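Local coordinates for EscD/YscD/HrpQ family type III secretion system inner membrane ring protein (Pseudomonas aeruginosa, PDB 6UID) that probably forms the cytoplasmic part of the type III secretion inner-membrane ring, where the basal body meets the sorting platform, at residues M3-S11 with V19-L28. Sequence-based numbering, arbitrary orientation. Where two conformers were deposited one is given.
Sequences MAWKIRFYS and VSLGEGRVAL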
ATOM      1  N   MET A   3      -9.663 -10.692  13.736  1.00 53.18           N
ATOM      2  CA  MET A   3      -8.540 -10.547  12.763  1.00 31.08           C
ATOM      3  C   MET A   3      -7.545  -9.518  13.269  1.00 22.81           C
ATOM      4  O   MET A   3      -7.816  -8.820  14.238  1.00 34.74           O
ATOM      5  CB  MET A   3      -9.074 -10.167  11.400  1.00 30.62           C
ATOM      6  CG  MET A   3      -9.775 -11.335  10.745  1.00 33.08           C
ATOM      7  SD  MET A   3     -10.321 -10.965   9.092  1.00 29.71           S
ATOM      8  CE  MET A   3     -10.640 -12.612   8.466  1.00 33.05           C
ATOM      9  N   ALA A   4      -6.395  -9.430  12.598  1.00 22.03           N
ATOM     10  CA  ALA A   4      -5.201  -8.800  13.143  1.00 26.23           C
ATOM     11  C   ALA A   4      -5.066  -7.321  12.778  1.00 21.88           C
ATOM     12  O   ALA A   4      -4.660  -6.496  13.606  1.00 22.12           O
ATOM     13  CB  ALA A   4      -3.976  -9.548  12.604  1.00 45.75           C
ATOM     14  N   TRP A   5      -5.384  -6.986  11.534  1.00 17.77           N
ATOM     15  CA  TRP A   5      -5.183  -5.650  11.009  1.00 14.65           C
ATOM     16  C   TRP A   5      -6.298  -5.364  10.026  1.00 14.83           C
ATOM     17  O   TRP A   5      -6.964  -6.272   9.541  1.00 17.36           O
ATOM     18  CB  TRP A   5      -3.815  -5.537  10.305  1.00 16.96           C
ATOM     19  CG  TRP A   5      -2.666  -5.835  11.240  1.00 14.93           C
ATOM     20  CD1 TRP A   5      -2.017  -7.023  11.383  1.00 18.84           C
ATOM     21  CD2 TRP A   5      -2.078  -4.936  12.169  1.00 15.48           C
ATOM     22  NE1 TRP A   5      -1.063  -6.914  12.353  1.00 18.89           N
ATOM     23  CE2 TRP A   5      -1.069  -5.640  12.853  1.00 16.69           C
ATOM     24  CE3 TRP A   5      -2.308  -3.603  12.488  1.00 15.75           C
ATOM     25  CZ2 TRP A   5      -0.282  -5.041  13.847  1.00 18.11           C
ATOM     26  CZ3 TRP A   5      -1.534  -3.011  13.476  1.00 17.03           C
ATOM     27  CH2 TRP A   5      -0.532  -3.741  14.143  1.00 17.95           C
ATOM     28  N   LYS A   6      -6.493  -4.098   9.715  1.00 12.91           N
ATOM     29  CA  LYS A   6      -7.395  -3.706   8.649  1.00 13.35           C
ATOM     30  C   LYS A   6      -6.689  -2.743   7.705  1.00 13.14           C
ATOM     31  O   LYS A   6      -5.802  -1.982   8.112  1.00 12.91           O
ATOM     32  CB  LYS A   6      -8.690  -3.094   9.195  1.00 14.97           C
ATOM     33  CG  LYS A   6      -8.491  -1.949  10.159  1.00 16.38           C
ATOM     34  CD  LYS A   6      -9.845  -1.419  10.653  1.00 19.40           C
ATOM     35  CE  LYS A   6      -9.624  -0.186  11.488  1.00 17.86           C
ATOM     36  NZ  LYS A   6     -10.898   0.326  12.100  1.00 22.62           N
ATOM     37  N   ILE A   7      -7.078  -2.778   6.437  1.00 11.64           N
ATOM     38  CA  ILE A   7      -6.496  -1.968   5.381  1.00 12.26           C
ATOM     39  C   ILE A   7      -7.569  -1.070   4.791  1.00 12.53           C
ATOM     40  O   ILE A   7      -8.731  -1.481   4.668  1.00 13.61           O
ATOM     41  CB  ILE A   7      -5.852  -2.870   4.313  1.00 14.19           C
ATOM     42  CG1 ILE A   7      -5.227  -2.053   3.196  1.00 17.44           C
ATOM     43  CG2 ILE A   7      -6.862  -3.841   3.727  1.00 18.62           C
ATOM     44  CD1 ILE A   7      -4.144  -2.848   2.446  1.00 23.59           C
ATOM     45  N   ARG A   8      -7.196   0.160   4.447  1.00 12.18           N
ATOM     46  CA  ARG A   8      -8.060   1.101   3.749  1.00 13.19           C
ATOM     47  C   ARG A   8      -7.370   1.562   2.479  1.00 13.59           C
ATOM     48  O   ARG A   8      -6.167   1.862   2.489  1.00 13.29           O
ATOM     49  CB  ARG A   8      -8.416   2.319   4.612  1.00 15.97           C
ATOM     50  CG  ARG A   8      -9.321   3.297   3.868  1.00 21.07           C
ATOM     51  CD  ARG A   8     -10.069   4.218   4.788  1.00 30.53           C
ATOM     52  NE  ARG A   8     -10.660   5.302   4.014  1.00 32.01           N
ATOM     53  CZ  ARG A   8     -11.434   6.252   4.515  1.00 55.03           C
ATOM     54  NH1 ARG A   8     -11.736   6.258   5.807  1.00 76.84           N
ATOM     55  NH2 ARG A   8     -11.906   7.193   3.713  1.00 48.41           N
ATOM     56  N   PHE A   9      -8.129   1.631   1.387  1.00 12.17           N
ATOM     57  CA  PHE A   9      -7.628   2.097   0.104  1.00 12.41           C
ATOM     58  C   PHE A   9      -8.052   3.528  -0.178  1.00 14.74           C
ATOM     59  O   PHE A   9      -9.171   3.935   0.143  1.00 15.10           O
ATOM     60  CB  PHE A   9      -8.093   1.162  -1.014  1.00 13.77           C
ATOM     61  CG  PHE A   9      -7.555  -0.212  -0.865  1.00 13.57           C
ATOM     62  CD1 PHE A   9      -6.207  -0.456  -0.996  1.00 15.52           C
ATOM     63  CD2 PHE A   9      -8.378  -1.262  -0.545  1.00 17.86           C
ATOM     64  CE1 PHE A   9      -5.690  -1.728  -0.827  1.00 16.77           C
ATOM     65  CE2 PHE A   9      -7.873  -2.541  -0.381  1.00 18.76           C
ATOM     66  CZ  PHE A   9      -6.523  -2.768  -0.536  1.00 17.38           C
ATOM     67  N   TYR A  10      -7.129   4.300  -0.761  1.00 13.56           N
ATOM     68  CA  TYR A  10      -7.308   5.718  -1.061  1.00 14.93           C
ATOM     69  C   TYR A  10      -6.990   6.004  -2.529  1.00 21.83           C
ATOM     70  O   TYR A  10      -6.394   7.052  -2.862  1.00 20.42           O
ATOM     71  CB  TYR A  10      -6.400   6.577  -0.188  1.00 15.51           C
ATOM     72  CG  TYR A  10      -6.642   6.510   1.289  1.00 13.76           C
ATOM     73  CD1 TYR A  10      -6.087   5.513   2.057  1.00 16.07           C
ATOM     74  CD2 TYR A  10      -7.375   7.483   1.935  1.00 15.50           C
ATOM     75  CE1 TYR A  10      -6.283   5.483   3.425  1.00 16.15           C
ATOM     76  CE2 TYR A  10      -7.582   7.460   3.297  1.00 15.34           C
ATOM     77  CZ  TYR A  10      -7.023   6.475   4.040  1.00 15.52           C
ATOM     78  OH  TYR A  10      -7.227   6.444   5.410  1.00 19.73           O
ATOM     79  N   SER A  11      -7.298   5.066  -3.408  1.00 15.33           N
ATOM     80  CA  SER A  11      -7.008   5.243  -4.816  1.00 14.35           C
ATOM     81  C   SER A  11      -7.903   4.365  -5.673  1.00 15.39           C
ATOM     82  O   SER A  11      -8.393   3.313  -5.249  1.00 16.22           O
ATOM     83  CB  SER A  11      -5.542   4.901  -5.107  1.00 14.96           C
ATOM     84  OG  SER A  11      -5.221   3.604  -4.687  1.00 15.71           O
ATOM     85  N   VAL A  19     -10.943  -3.433   4.519  1.00 12.43           N
ATOM     86  CA  VAL A  19     -10.949  -4.890   4.598  1.00 12.08           C
ATOM     87  C   VAL A  19     -10.158  -5.308   5.830  1.00 13.37           C
ATOM     88  O   VAL A  19      -9.074  -4.778   6.090  1.00 14.21           O
ATOM     89  CB  VAL A  19     -10.335  -5.528   3.338  1.00 14.30           C
ATOM     90  CG1 VAL A  19     -10.467  -7.070   3.391  1.00 17.39           C
ATOM     91  CG2 VAL A  19     -10.987  -5.013   2.079  1.00 20.13           C
ATOM     92  N   SER A  20     -10.666  -6.262   6.578  1.00 11.93           N
ATOM     93  CA  SER A  20      -9.958  -6.878   7.689  1.00 12.51           C
ATOM     94  C   SER A  20      -9.116  -8.045   7.195  1.00 12.75           C
ATOM     95  O   SER A  20      -9.541  -8.793   6.307  1.00 12.84           O
ATOM     96  CB  SER A  20     -10.941  -7.398   8.735  1.00 13.68           C
ATOM     97  OG  SER A  20     -11.726  -6.342   9.278  1.00 20.80           O
ATOM     98  N   LEU A  21      -7.926  -8.210   7.766  1.00 13.43           N
ATOM     99  CA  LEU A  21      -6.937  -9.164   7.297  1.00 13.97           C
ATOM    100  C   LEU A  21      -6.568 -10.112   8.429  1.00 15.05           C
ATOM    101  O   LEU A  21      -6.201  -9.666   9.528  1.00 16.02           O
ATOM    102  CB  LEU A  21      -5.662  -8.448   6.847  1.00 15.55           C
ATOM    103  CG  LEU A  21      -5.834  -7.393   5.762  1.00 15.37           C
ATOM    104  CD1 LEU A  21      -4.470  -6.754   5.497  1.00 19.90           C
ATOM    105  CD2 LEU A  21      -6.470  -7.916   4.492  1.00 17.45           C
ATOM    106  N   GLY A  22      -6.624 -11.405   8.148  1.00 13.70           N
ATOM    107  CA  GLY A  22      -6.086 -12.414   9.028  1.00 14.86           C
ATOM    108  C   GLY A  22      -4.591 -12.587   8.821  1.00 15.04           C
ATOM    109  O   GLY A  22      -3.926 -11.799   8.145  1.00 16.34           O
ATOM    110  N   GLU A  23      -4.059 -13.652   9.415  1.00 16.93           N
ATOM    111  CA  GLU A  23      -2.629 -13.937   9.354  0.50 14.47           C
ATOM    112  C   GLU A  23      -2.300 -14.716   8.085  1.00 14.00           C
ATOM    113  O   GLU A  23      -2.979 -15.696   7.756  1.00 17.04           O
ATOM    114  CB  GLU A  23      -2.194 -14.742  10.580  0.50 18.96           C
ATOM    115  CG  GLU A  23      -2.203 -13.952  11.885  0.50 30.87           C
ATOM    116  CD  GLU A  23      -1.406 -14.639  12.987  0.50 51.73           C
ATOM    117  OE1 GLU A  23      -1.766 -15.776  13.358  0.50 53.46           O
ATOM    118  OE2 GLU A  23      -0.412 -14.050  13.472  0.50 42.94           O
ATOM    119  N   GLY A  24      -1.265 -14.273   7.377  1.00 14.45           N
ATOM    120  CA  GLY A  24      -0.747 -14.960   6.220  1.00 15.31           C
ATOM    121  C   GLY A  24      -0.364 -13.995   5.109  1.00 15.14           C
ATOM    122  O   GLY A  24      -0.213 -12.796   5.309  1.00 14.80           O
ATOM    123  N   ARG A  25      -0.199 -14.577   3.930  1.00 14.72           N
ATOM    124  CA  ARG A  25       0.175 -13.847   2.730  0.50 14.15           C
ATOM    125  C   ARG A  25      -1.037 -13.124   2.162  1.00 13.81           C
ATOM    126  O   ARG A  25      -2.128 -13.701   2.056  1.00 14.88           O
ATOM    127  CB  ARG A  25       0.691 -14.850   1.694  0.50 14.68           C
ATOM    128  CG  ARG A  25       1.030 -14.284   0.324  0.50 17.65           C
ATOM    129  CD  ARG A  25       1.627 -15.373  -0.559  0.50 13.74           C
ATOM    130  NE  ARG A  25       2.214 -14.855  -1.787  0.50 15.56           N
ATOM    131  CZ  ARG A  25       1.526 -14.583  -2.888  0.50 12.27           C
ATOM    132  NH1 ARG A  25       0.225 -14.793  -2.922  0.50 13.92           N
ATOM    133  NH2 ARG A  25       2.146 -14.129  -3.969  0.50 18.26           N
ATOM    134  N   VAL A  26      -0.840 -11.863   1.774  1.00 12.60           N
ATOM    135  CA  VAL A  26      -1.872 -11.047   1.139  1.00 12.91           C
ATOM    136  C   VAL A  26      -1.310 -10.472  -0.153  1.00 13.37           C
ATOM    137  O   VAL A  26      -0.410  -9.627  -0.118  1.00 14.37           O
ATOM    138  CB  VAL A  26      -2.357  -9.917   2.058  1.00 14.00           C
ATOM    139  CG1 VAL A  26      -3.446  -9.089   1.349  1.00 16.29           C
ATOM    140  CG2 VAL A  26      -2.884 -10.474   3.376  1.00 16.33           C
ATOM    141  N   ALA A  27      -1.855 -10.900  -1.286  1.00 13.01           N
ATOM    142  CA  ALA A  27      -1.474 -10.377  -2.588  1.00 13.47           C
ATOM    143  C   ALA A  27      -2.551  -9.407  -3.048  1.00 13.44           C
ATOM    144  O   ALA A  27      -3.746  -9.703  -2.958  1.00 13.90           O
ATOM    145  CB  ALA A  27      -1.311 -11.513  -3.599  1.00 15.53           C
ATOM    146  N   LEU A  28      -2.130  -8.254  -3.524  1.00 12.56           N
ATOM    147  CA  LEU A  28      -3.023  -7.228  -4.042  1.00 12.49           C
ATOM    148  C   LEU A  28      -2.719  -7.052  -5.521  1.00 13.32           C
ATOM    149  O   LEU A  28      -1.545  -6.967  -5.905  1.00 14.41           O
ATOM    150  CB  LEU A  28      -2.784  -5.907  -3.325  1.00 14.65           C
ATOM    151  CG  LEU A  28      -2.959  -5.874  -1.809  1.00 14.93           C
ATOM    152  CD1 LEU A  28      -1.698  -6.318  -1.095  1.00 17.13           C
ATOM    153  CD2 LEU A  28      -3.346  -4.479  -1.363  1.00 20.96           C
TER
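Leu28 CD2 meets the Phe9 ring at its edge and in its plane, 3.7 Å from CE1. Phe9 CG stands anti to its carbonyl carbon (chi1 -63°), and from there the ring reaches Leu28 and Leu37 in the gap between two sheets. The Trp5 indole leads away from 19-28, edge-to-face with Phe97, its NE1 hydrogen-bonded to Asp54 O. Ile7 CD1 lies 4.2 Å from the same CD2 of Leu28, while Ile7 CG2 sits alongside Val19 and touches Leu21. Branched aliphatic side chains suit this largely apolar inner face. In the antiparallel hairpin of 5-9 and 19-21, Ile7 and Val19 exchange two hydrogen bonds, Ile7 N to Val19 O (2.8 Å) and Val19 N to Ile7 O, and Leu21 N donates to Trp5 O. At the open end a classic beta bulge sets Ala4 and Trp5 against Leu21, whose O accepts hydrogen bonds from Ala4 N (3.1 Å) and, weakly, Trp5 N (3.4 Å). Met3 starts beyond the bulge, and its flexible chain folds back, bringing SD to 3.6 Å from Ser20 CB. Lys6 and Ser20, a non-hydrogen-bonded pair, point to the other face, where a small hydroxyl can meet water and extended Lys6 carries NZ to a hydrogen bond with Arg102 O. Backbone hydrogen bonds thus fix the register, while apolar packing on Leu28 ties the hairpin to the facing sheet, consistent with an FHA-like sandwich.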